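Local coordinates for protein carbohydrate binding module (Escherichia coli, PDB 2XFD) that binds glycan chains, here cellobiose and probably also xylan, through sugar hydroxyls that coordinate a protein-held calcium ion, at residues R10-E16 with T58-Q63; V51-D56 with L100-G104; A76-N82 with S94-E98; N3-A9 with V64-N70. One frame throughout, in Å; residues are numbered along the deposited sequence.

Contact 1 (R10-E16 with T58-Q63). With CA (calcium ion), chain C.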
# COMPACT_ATOMS: atom_id res chain seq x y z
N ARG A 10 -0.19 -5.58 -6.47
CA ARG A 10 -0.12 -7.03 -6.64
C ARG A 10 0.61 -7.64 -5.47
O ARG A 10 1.39 -6.95 -4.78
CB ARG A 10 0.61 -7.43 -7.94
CG ARG A 10 2.11 -7.26 -7.91
CD ARG A 10 2.80 -7.68 -9.16
NE ARG A 10 4.25 -7.76 -9.05
CZ ARG A 10 4.93 -8.89 -8.79
NH1 ARG A 10 6.23 -8.87 -8.88
NH2 ARG A 10 4.30 -10.00 -8.44
N GLY A 11 0.39 -8.93 -5.30
CA GLY A 11 1.24 -9.76 -4.48
C GLY A 11 2.19 -10.57 -5.37
O GLY A 11 2.08 -10.56 -6.59
N VAL A 12 3.10 -11.24 -4.69
CA VAL A 12 3.99 -12.16 -5.38
C VAL A 12 3.46 -13.60 -5.40
O VAL A 12 3.69 -14.30 -6.36
CB VAL A 12 5.40 -12.06 -4.84
CG1 VAL A 12 5.98 -10.71 -4.96
CG2 VAL A 12 5.59 -12.55 -3.66
N ASN A 13 2.73 -14.02 -4.37
CA ASN A 13 2.18 -15.37 -4.41
C ASN A 13 0.66 -15.45 -4.41
O ASN A 13 0.15 -16.55 -4.63
CB ASN A 13 2.79 -16.31 -3.36
CG ASN A 13 2.19 -16.17 -1.99
OD1 ASN A 13 1.33 -15.32 -1.69
ND2 ASN A 13 2.66 -17.03 -1.12
N GLY A 14 -0.05 -14.36 -4.27
CA GLY A 14 -1.48 -14.36 -4.35
C GLY A 14 -2.24 -14.59 -3.06
O GLY A 14 -3.47 -14.73 -3.08
N GLN A 15 -1.53 -14.64 -1.94
CA GLN A 15 -2.12 -14.77 -0.64
C GLN A 15 -2.04 -13.45 0.17
O GLN A 15 -2.58 -13.37 1.26
CB GLN A 15 -1.43 -15.85 0.17
CG GLN A 15 -1.50 -17.19 -0.42
CD GLN A 15 -0.50 -18.18 0.23
OE1 GLN A 15 0.39 -17.80 1.08
NE2 GLN A 15 -0.50 -19.38 -0.30
N GLU A 16 -1.37 -12.43 -0.38
CA GLU A 16 -1.11 -11.23 0.33
C GLU A 16 -2.39 -10.45 0.58
O GLU A 16 -3.26 -10.32 -0.29
CB GLU A 16 -0.10 -10.36 -0.39
CG GLU A 16 1.25 -11.02 -0.55
CD GLU A 16 1.44 -11.93 -1.76
OE1 GLU A 16 0.45 -12.22 -2.48
OE2 GLU A 16 2.65 -12.32 -2.00
N THR A 58 6.51 -16.35 4.73
CA THR A 58 7.32 -16.91 3.68
C THR A 58 6.64 -16.80 2.33
O THR A 58 5.49 -17.20 2.18
CB THR A 58 7.59 -18.43 4.00
OG1 THR A 58 8.29 -18.45 5.21
CG2 THR A 58 8.37 -19.08 2.85
N GLY A 59 7.34 -16.30 1.31
CA GLY A 59 6.83 -16.26 -0.06
C GLY A 59 5.91 -15.10 -0.38
O GLY A 59 5.48 -14.98 -1.53
N ARG A 60 5.58 -14.27 0.62
CA ARG A 60 4.62 -13.19 0.44
C ARG A 60 5.29 -11.81 0.50
O ARG A 60 6.03 -11.53 1.45
CB ARG A 60 3.59 -13.21 1.54
CG ARG A 60 2.72 -14.46 1.64
CD ARG A 60 1.70 -14.32 2.72
NE ARG A 60 0.95 -15.56 2.92
CZ ARG A 60 0.20 -15.85 3.95
NH1 ARG A 60 0.09 -15.05 4.97
NH2 ARG A 60 -0.40 -17.03 3.98
N ASP A 61 5.02 -11.00 -0.51
CA ASP A 61 5.49 -9.62 -0.63
C ASP A 61 4.47 -8.86 -1.48
O ASP A 61 3.75 -9.48 -2.28
CB ASP A 61 6.87 -9.56 -1.36
CG ASP A 61 7.99 -10.20 -0.63
OD1 ASP A 61 8.74 -10.98 -1.30
OD2 ASP A 61 8.18 -9.91 0.56
N VAL A 62 4.43 -7.53 -1.32
CA VAL A 62 3.48 -6.69 -2.06
C VAL A 62 4.23 -5.65 -2.88
O VAL A 62 5.20 -5.04 -2.40
CB VAL A 62 2.52 -6.02 -1.09
CG1 VAL A 62 1.66 -4.96 -1.78
CG2 VAL A 62 1.62 -7.09 -0.40
N GLN A 63 3.77 -5.43 -4.10
CA GLN A 63 4.24 -4.33 -4.96
C GLN A 63 3.03 -3.43 -5.21
O GLN A 63 2.07 -3.85 -5.83
CB GLN A 63 4.86 -4.84 -6.24
CG GLN A 63 5.52 -3.77 -7.07
CD GLN A 63 5.95 -4.22 -8.44
OE1 GLN A 63 5.66 -5.31 -8.91
NE2 GLN A 63 6.69 -3.41 -9.08
CA CA C . 7.90 -10.80 2.71
O HOH W 1 7.88 -7.06 -10.36
O HOH W 2 8.43 -13.12 2.52
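The loop before strand 62-69 brings R60 and D61 to the sugar-binding calcium ion, and the loop after strand 4-11 braces it through E16. E16 OE2 collects three N-H groups: D61 N on its anti lone pair at 3.1 Å, N13 N on its syn lone pair at 2.9 Å, and V12 N from above the carboxylate plane. A bend at chi2 (86°) turns the carboxylate back toward its own loop, where OE1 accepts from G14 N. Next to the D61 N-H held by E16, R60 O binds the calcium ion at 2.4 Å and D61 OD2 at 2.3 Å. Replacing E16 with an alanine would probably leave these N-H groups without their common acceptor and let the R60-D61 peptide, whose R60 O binds the metal, shift. R60 uses NE and NH2 side-on to hold the single atom Q15 OE1; the NE bond is 3.0 Å, with the amide and guanidinium planes 84° apart. Its NH1 goes to N55 O. Farther along, R10 and Q63 form an antiparallel hydrogen-bonded pair, reinforced by R10 NE, which reaches Q63 OE1 in the carbonyl plane at 2.8 Å.

Contact 2 (V51-D56 with L100-G104). With CA (calcium ion), chain C; BGC (beta-D-glucopyranose), chain B; BGC (beta-D-glucopyranose), chain D.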
# COMPACT_ATOMS: atom_id res chain seq x y z
N VAL A 51 -1.34 2.49 2.59
CA VAL A 51 -1.59 1.15 2.09
C VAL A 51 -0.67 0.24 2.86
O VAL A 51 0.55 0.38 2.82
CB VAL A 51 -1.35 1.01 0.60
CG1 VAL A 51 -1.53 -0.41 0.17
CG2 VAL A 51 -2.27 1.95 -0.17
N ALA A 52 -1.29 -0.66 3.66
CA ALA A 52 -0.56 -1.52 4.59
C ALA A 52 -0.64 -2.95 4.19
O ALA A 52 -1.70 -3.48 3.88
CB ALA A 52 -1.15 -1.40 5.99
N PHE A 53 0.48 -3.64 4.24
CA PHE A 53 0.61 -5.10 4.06
C PHE A 53 0.59 -5.69 5.47
O PHE A 53 1.35 -5.26 6.31
CB PHE A 53 1.92 -5.40 3.36
CG PHE A 53 2.34 -6.84 3.20
CD1 PHE A 53 1.45 -7.89 2.97
CD2 PHE A 53 3.68 -7.12 3.16
CE1 PHE A 53 1.89 -9.19 2.76
CE2 PHE A 53 4.15 -8.39 2.93
CZ PHE A 53 3.26 -9.44 2.71
N THR A 54 -0.29 -6.67 5.72
CA THR A 54 -0.58 -7.10 7.09
C THR A 54 -0.33 -8.58 7.34
O THR A 54 -0.40 -8.95 8.51
CB THR A 54 -2.02 -6.77 7.43
OG1 THR A 54 -2.89 -7.51 6.58
CG2 THR A 54 -2.33 -5.29 7.30
N ASN A 55 -0.08 -9.42 6.33
CA ASN A 55 0.05 -10.85 6.53
C ASN A 55 1.33 -11.42 5.97
O ASN A 55 1.33 -12.51 5.37
CB ASN A 55 -1.22 -11.59 6.05
CG ASN A 55 -1.35 -11.59 4.57
OD1 ASN A 55 -0.77 -10.71 3.89
ND2 ASN A 55 -2.11 -12.52 4.01
N ASP A 56 2.41 -10.71 6.13
CA ASP A 56 3.71 -11.19 5.69
C ASP A 56 3.96 -12.60 6.24
O ASP A 56 3.61 -12.92 7.39
CB ASP A 56 4.80 -10.23 6.16
CG ASP A 56 6.13 -10.55 5.58
OD1 ASP A 56 6.20 -11.02 4.43
OD2 ASP A 56 7.13 -10.26 6.26
N LEU A 100 6.52 -3.57 -0.41
CA LEU A 100 6.33 -3.91 1.01
C LEU A 100 6.74 -5.35 1.15
O LEU A 100 6.01 -6.28 0.80
CB LEU A 100 4.89 -3.69 1.46
CG LEU A 100 4.41 -2.24 1.44
CD1 LEU A 100 2.90 -2.16 1.51
CD2 LEU A 100 5.10 -1.45 2.57
N HIS A 101 7.94 -5.56 1.68
CA HIS A 101 8.49 -6.93 1.94
C HIS A 101 8.06 -7.42 3.29
O HIS A 101 7.76 -8.62 3.50
CB HIS A 101 9.99 -6.92 1.81
CG HIS A 101 10.48 -6.50 0.47
ND1 HIS A 101 10.45 -7.25 -0.70
CD2 HIS A 101 11.06 -5.34 0.15
CE1 HIS A 101 11.04 -6.54 -1.67
NE2 HIS A 101 11.38 -5.38 -1.16
N CYS A 102 8.11 -6.55 4.26
CA CYS A 102 7.70 -6.81 5.64
C CYS A 102 6.28 -6.24 5.83
O CYS A 102 5.88 -5.35 5.09
CB CYS A 102 8.65 -6.13 6.62
SG CYS A 102 10.38 -6.39 6.29
N ASN A 103 5.62 -6.67 6.89
CA ASN A 103 4.45 -5.96 7.33
C ASN A 103 4.81 -4.47 7.53
O ASN A 103 5.85 -4.18 8.09
CB ASN A 103 3.85 -6.52 8.61
CG ASN A 103 3.18 -7.85 8.42
OD1 ASN A 103 2.63 -8.14 7.35
ND2 ASN A 103 3.24 -8.67 9.45
N GLY A 104 3.97 -3.55 7.08
CA GLY A 104 4.29 -2.18 7.09
C GLY A 104 3.42 -1.46 6.07
O GLY A 104 2.50 -2.08 5.51
CA CA C . 7.90 -10.80 2.71
C2 BGC B . 11.15 -10.86 3.67
C3 BGC B . 10.37 -10.44 4.91
C4 BGC B . 11.10 -10.85 6.20
C5 BGC B . 12.50 -10.28 6.15
C6 BGC B . 13.42 -10.55 7.36
C1 BGC B . 12.58 -10.37 3.75
O2 BGC B . 10.41 -10.40 2.52
O3 BGC B . 9.10 -11.10 4.84
O4 BGC B . 10.46 -10.32 7.33
O5 BGC B . 13.14 -10.75 5.00
O6 BGC B . 13.58 -11.95 7.44
C2 BGC D . 16.92 -10.90 2.31
C3 BGC D . 15.57 -11.27 2.86
C4 BGC D . 14.47 -10.29 2.43
C5 BGC D . 14.59 -10.04 0.98
C6 BGC D . 13.55 -9.06 0.57
C1 BGC D . 16.78 -10.70 0.81
O1 BGC D . 17.98 -10.47 0.11
O2 BGC D . 17.88 -11.88 2.65
O3 BGC D . 15.61 -11.34 4.28
O4 BGC D . 13.30 -10.91 2.63
O5 BGC D . 15.92 -9.58 0.66
O6 BGC D . 13.67 -8.78 -0.79
O HOH W 3 6.92 -8.74 8.45
O HOH W 2 8.43 -13.12 2.52
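D56 OD2 accepts a 2.7 Å bond from a water, and the same water accepts from the backbone N of N103 at 2.9 Å, tying the loop after strand 48-53 to the loop 100-104. Glucose O4 adds a weak bond to OD2. The other oxygen, D56 OD1, binds calcium at 2.4 Å, and H101 O joins it on the metal at 2.3 Å. With CG of D56 anti to the backbone N (chi1 -172°), the carboxylate reaches toward H101 O, its fellow calcium ligand. This is the ligand pocket: glucose O2 and O3 bind the same ion, O3 at 2.5 Å, and R60 O, D61 OD2 and a water complete the shell. The second glucose lays its O6 over one face of the H101 imidazole, 3.4 Å above the plane, and that ring also meets the W99 ring at a nearly parallel angle. Farther in, the F53 ring has H101 O in plane at its edge, while L100 O and C102 O come close to CD2. F53 CB also packs on L100 CD1. F53 and G104 pair through two backbone bonds, F53 N to G104 O being 2.9 Å. They are the end pair of antiparallel strands 48-53 and 104-110, with strand 17-22 flanking 48-53 and the C91-C102 disulfide fastening the sugar-side loop.

Contact 3 (A76-N82 with S94-E98). With CA (calcium ion), chain E; GOL (glycerol), chain F.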
# COMPACT_ATOMS: atom_id res chain seq x y z
N ALA A 76 3.66 5.12 -5.65
CA ALA A 76 4.22 4.61 -4.38
C ALA A 76 5.67 4.98 -4.20
O ALA A 76 6.10 5.33 -3.10
CB ALA A 76 3.99 3.10 -4.33
N GLU A 77 6.45 4.90 -5.28
CA GLU A 77 7.87 5.18 -5.26
C GLU A 77 8.20 6.65 -5.05
O GLU A 77 9.34 6.99 -4.79
CB GLU A 77 8.56 4.63 -6.53
CG GLU A 77 8.07 5.23 -7.86
CD GLU A 77 6.90 4.52 -8.48
OE1 GLU A 77 6.86 4.43 -9.74
OE2 GLU A 77 5.96 4.08 -7.77
N ASN A 78 7.18 7.52 -5.17
CA ASN A 78 7.35 8.95 -4.87
C ASN A 78 7.06 9.29 -3.42
O ASN A 78 7.16 10.46 -3.07
CB ASN A 78 6.51 9.81 -5.85
CG ASN A 78 7.00 9.71 -7.28
OD1 ASN A 78 8.10 9.22 -7.55
ND2 ASN A 78 6.22 10.20 -8.20
N GLN A 79 6.74 8.32 -2.61
CA GLN A 79 6.41 8.56 -1.22
C GLN A 79 7.61 8.34 -0.33
O GLN A 79 8.26 7.28 -0.39
CB GLN A 79 5.23 7.69 -0.77
CG GLN A 79 4.03 7.73 -1.65
CD GLN A 79 3.56 9.12 -2.02
OE1 GLN A 79 3.34 9.38 -3.30
NE2 GLN A 79 3.40 9.96 -1.16
N SER A 80 7.90 9.28 0.51
CA SER A 80 9.07 9.21 1.36
C SER A 80 9.01 8.18 2.47
O SER A 80 10.08 7.73 2.93
CB SER A 80 9.35 10.58 1.99
OG SER A 80 8.24 10.97 2.78
N VAL A 81 7.83 7.83 2.92
CA VAL A 81 7.63 6.91 4.03
C VAL A 81 7.07 5.55 3.56
O VAL A 81 5.97 5.46 3.01
CB VAL A 81 6.74 7.52 5.10
CG1 VAL A 81 6.49 6.47 6.26
CG2 VAL A 81 7.41 8.79 5.62
N ASN A 82 7.89 4.52 3.76
CA ASN A 82 7.60 3.13 3.45
C ASN A 82 8.21 2.28 4.53
O ASN A 82 9.43 2.12 4.61
CB ASN A 82 8.15 2.78 2.07
CG ASN A 82 7.83 1.33 1.69
OD1 ASN A 82 7.77 0.49 2.59
ND2 ASN A 82 7.73 1.03 0.40
N SER A 94 14.61 2.42 4.03
CA SER A 94 14.59 3.59 3.21
C SER A 94 13.14 3.85 2.81
O SER A 94 12.25 3.08 3.22
CB SER A 94 15.42 3.25 2.07
OG SER A 94 15.74 4.39 1.40
N GLY A 95 12.93 4.86 2.03
CA GLY A 95 11.64 5.23 1.47
C GLY A 95 11.63 5.04 -0.01
O GLY A 95 12.46 4.36 -0.59
N ASN A 96 10.63 5.64 -0.65
CA ASN A 96 10.59 5.74 -2.07
C ASN A 96 10.70 4.37 -2.74
O ASN A 96 11.52 4.13 -3.58
CB ASN A 96 11.65 6.72 -2.63
CG ASN A 96 11.42 8.11 -2.12
OD1 ASN A 96 11.96 8.52 -1.07
ND2 ASN A 96 10.56 8.85 -2.80
N SER A 97 9.77 3.48 -2.41
CA SER A 97 9.72 2.16 -3.03
C SER A 97 8.24 1.74 -3.21
O SER A 97 7.39 2.05 -2.38
CB SER A 97 10.41 1.13 -2.16
OG SER A 97 10.33 -0.16 -2.72
N GLU A 98 8.01 1.00 -4.29
CA GLU A 98 6.77 0.29 -4.50
C GLU A 98 6.57 -0.88 -3.59
O GLU A 98 5.47 -1.41 -3.48
CB GLU A 98 6.68 -0.18 -5.95
CG GLU A 98 6.59 0.94 -6.95
CD GLU A 98 6.46 0.50 -8.39
OE1 GLU A 98 7.07 -0.54 -8.73
OE2 GLU A 98 5.80 1.19 -9.18
CA CA E . 4.69 3.19 -9.67
C1 GOL F . 11.18 6.46 6.24
O1 GOL F . 11.72 7.04 5.03
C2 GOL F . 11.18 4.97 6.06
O2 GOL F . 10.49 4.67 4.93
C3 GOL F . 10.65 4.16 7.30
O3 GOL F . 11.70 4.20 8.26
O HOH W 4 7.58 4.53 -0.77
O HOH W 5 9.66 11.51 -1.90
O HOH W 6 5.23 3.16 -11.99
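A second calcium site, separate from the sugar-binding one, joins the short 3-10 turn 76-78 to the loop 94-98 through the carboxylates of E77 and E98. E77 is bidentate, with OE1 and OE2 both 2.5 Å from the ion, whereas E98 gives only OE2 to it, at 2.3 Å. The two side chains run alongside each other toward the ion, but their carboxylate planes stand 85° apart. The calcium charge probably offsets the repulsion between E77 OE2 and E98 OE2, 3.2 Å apart. D65, Q75 and a water complete the shell, and the second oxygen of E98 accepts from Q63 NE2. Farther from the metal, N96 bonds segment 76-82 twice: its ND2 gives a 3.0 Å bond to E77 O, with E77 O lying in the amide plane of N96, and its backbone N bonds Q79 O. A water accepts from S97 N and lies within bonding distance of A76 O and Q79 O. At the buried end, N82 reaches in with CG anti to its backbone N (chi1 -179°), and ND2 meets S97 O at 3.0 Å from above the carbonyl plane. ND2 also serves W99 O, and OD1 accepts from G84 N and V85 N. A leucine in place of N82 would probably cost the S97 and W99 carbonyls this donor, leave the G84 and V85 N-H groups without their acceptor, and weaken the hold between the loops here. G95 is tightly fitted, its CA making a C-H contact to S80 O at 3.3 Å, so close that a side chain there would strike that oxygen.

Contact 4 (N3-A9 with V64-N70). With CA (calcium ion), chain E.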
# COMPACT_ATOMS: atom_id res chain seq x y z
N ASN A 3 -14.74 10.90 -0.95
CA ASN A 3 -13.50 10.68 -1.70
C ASN A 3 -13.46 9.35 -2.30
O ASN A 3 -14.09 8.39 -1.77
CB ASN A 3 -12.37 10.88 -0.70
CG ASN A 3 -12.46 12.28 -0.11
OD1 ASN A 3 -12.34 13.24 -0.82
ND2 ASN A 3 -12.65 12.37 1.22
N SER A 4 -12.80 9.21 -3.41
CA SER A 4 -12.58 7.95 -4.10
C SER A 4 -11.10 7.66 -4.16
O SER A 4 -10.31 8.52 -4.55
CB SER A 4 -13.18 8.02 -5.53
OG SER A 4 -13.08 6.75 -6.13
N ILE A 5 -10.73 6.45 -3.77
CA ILE A 5 -9.34 6.03 -3.79
C ILE A 5 -9.22 4.71 -4.49
O ILE A 5 -9.92 3.72 -4.15
CB ILE A 5 -8.74 5.91 -2.34
CG1 ILE A 5 -8.87 7.23 -1.64
CG2 ILE A 5 -7.31 5.43 -2.44
CD1 ILE A 5 -8.53 7.17 -0.13
N THR A 6 -8.36 4.62 -5.48
CA THR A 6 -8.03 3.39 -6.19
C THR A 6 -6.58 2.99 -5.86
O THR A 6 -5.70 3.84 -5.94
CB THR A 6 -8.21 3.50 -7.67
OG1 THR A 6 -9.56 3.77 -7.96
CG2 THR A 6 -7.77 2.30 -8.45
N VAL A 7 -6.36 1.75 -5.44
CA VAL A 7 -5.06 1.20 -5.20
C VAL A 7 -4.72 0.26 -6.37
O VAL A 7 -5.50 -0.63 -6.67
CB VAL A 7 -5.03 0.46 -3.87
CG1 VAL A 7 -3.66 -0.19 -3.61
CG2 VAL A 7 -5.43 1.36 -2.75
N ARG A 8 -3.55 0.44 -6.99
CA ARG A 8 -3.07 -0.49 -8.01
C ARG A 8 -1.91 -1.28 -7.39
O ARG A 8 -0.88 -0.70 -7.06
CB ARG A 8 -2.62 0.26 -9.26
CG ARG A 8 -2.21 -0.74 -10.34
CD ARG A 8 -2.41 -0.37 -11.68
NE ARG A 8 -2.22 -1.37 -12.67
CZ ARG A 8 -3.15 -2.10 -13.32
NH1 ARG A 8 -2.73 -2.87 -14.30
NH2 ARG A 8 -4.42 -2.11 -12.97
N ALA A 9 -2.08 -2.59 -7.21
CA ALA A 9 -1.13 -3.39 -6.49
C ALA A 9 -1.21 -4.84 -6.88
O ALA A 9 -2.22 -5.28 -7.47
CB ALA A 9 -1.33 -3.23 -5.01
N VAL A 64 3.12 -2.18 -4.75
CA VAL A 64 2.10 -1.15 -4.99
C VAL A 64 2.60 -0.24 -6.05
O VAL A 64 3.61 0.41 -5.90
CB VAL A 64 1.80 -0.36 -3.65
CG1 VAL A 64 0.69 0.65 -3.93
CG2 VAL A 64 1.49 -1.25 -2.51
N ASP A 65 1.90 -0.19 -7.16
CA ASP A 65 2.29 0.71 -8.24
C ASP A 65 2.05 2.17 -7.85
O ASP A 65 2.97 3.03 -7.91
CB ASP A 65 1.60 0.36 -9.57
CG ASP A 65 2.18 1.02 -10.78
OD1 ASP A 65 3.04 1.88 -10.65
OD2 ASP A 65 1.75 0.65 -11.90
N TYR A 66 0.84 2.47 -7.46
CA TYR A 66 0.36 3.80 -7.21
C TYR A 66 -1.00 3.69 -6.54
O TYR A 66 -1.63 2.63 -6.54
CB TYR A 66 0.30 4.69 -8.49
CG TYR A 66 -0.57 4.12 -9.60
CD1 TYR A 66 -1.93 4.16 -9.55
CD2 TYR A 66 0.01 3.57 -10.72
CE1 TYR A 66 -2.71 3.70 -10.60
CE2 TYR A 66 -0.74 3.09 -11.75
CZ TYR A 66 -2.11 3.15 -11.68
OH TYR A 66 -2.87 2.64 -12.74
N ILE A 67 -1.47 4.84 -6.05
CA ILE A 67 -2.87 5.03 -5.77
C ILE A 67 -3.36 6.20 -6.60
O ILE A 67 -2.60 7.01 -7.10
CB ILE A 67 -3.20 5.22 -4.25
CG1 ILE A 67 -2.78 6.58 -3.75
CG2 ILE A 67 -2.59 4.09 -3.47
CD1 ILE A 67 -3.22 6.84 -2.33
N VAL A 68 -4.71 6.33 -6.71
CA VAL A 68 -5.35 7.45 -7.33
C VAL A 68 -6.35 8.00 -6.31
O VAL A 68 -7.18 7.25 -5.81
CB VAL A 68 -6.09 7.05 -8.64
CG1 VAL A 68 -6.58 8.31 -9.35
CG2 VAL A 68 -5.21 6.19 -9.52
N VAL A 69 -6.25 9.27 -6.00
CA VAL A 69 -7.08 9.93 -5.01
C VAL A 69 -7.89 11.00 -5.69
O VAL A 69 -7.31 12.02 -6.12
CB VAL A 69 -6.24 10.51 -3.86
CG1 VAL A 69 -7.17 11.11 -2.81
CG2 VAL A 69 -5.31 9.50 -3.27
N ASN A 70 -9.19 10.84 -5.86
CA ASN A 70 -10.01 11.81 -6.55
C ASN A 70 -9.39 12.22 -7.87
O ASN A 70 -9.39 13.41 -8.28
CB ASN A 70 -10.31 13.02 -5.64
CG ASN A 70 -11.07 12.64 -4.40
OD1 ASN A 70 -11.96 11.78 -4.48
ND2 ASN A 70 -10.75 13.28 -3.25
CA CA E . 4.69 3.19 -9.67
O HOH W 7 0.51 -1.24 -13.24
O HOH W 6 5.23 3.16 -11.99
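One face of the Y66 ring takes the aliphatic start of R8: CB stands 3.9 Å from the ring centroid, 18° off the normal and offset toward the rim, a CH-pi contact. The R8 chain leaves with CG anti to the backbone N (chi1 -176°) and runs across that face, bringing CD to 3.2 Å from Y66 OH. The guanidinium and ring planes are only 18° apart, with OH oblique to the guanidinium. At the guanidinium edge, in plane, a water accepts from R8 NE and donates to D65 OD2 at 2.6 Å, bridging two opposite charges too far apart for a salt bridge; R8 NH2 makes its own salt bridge to D38. Strands 4-9 and 64-69 run antiparallel in the five-stranded sheet of this beta-sandwich. T6 pairs with V68 by two backbone bonds, while the register slips by one between R8 and A9, a beta bulge. At the bulge R8 O accepts from D65 N at 2.8 Å, and D65 supplies both O and OD1 to the second calcium ion. I5, V7, A9, V64, I67 and V69 occupy the opposite face, where V7 CG2 touches I67 CG2 at 4.0 Å and strand 48-53 packs against I5, I67 and V69. At the far end the amide of N70 grips two neighbours, OD1 accepting from S4 N at 2.9 Å and ND2 giving to N3 OD1.

Contacts 1 and 4 use the same two strands, 4-11 and 62-69, at opposite ends: contact 4 is regular pairing with an apolar inner face, contact 1 the end where the pairing gives way to loops and polar side chains take over. Contacts 1 and 2 share the sugar-binding calcium ion and touch through V62 and L100, and F53 packs on V62. Contacts 3 and 4 share the other ion, D65 from the strand meeting E77 from a 3-10 turn and E98 from a loop. Contact 3 lies at the surface, polar and metal-bound; the others are partly buried. V51 of contact 2 reaches V7, V64 and I67 of contact 4 inside the sandwich.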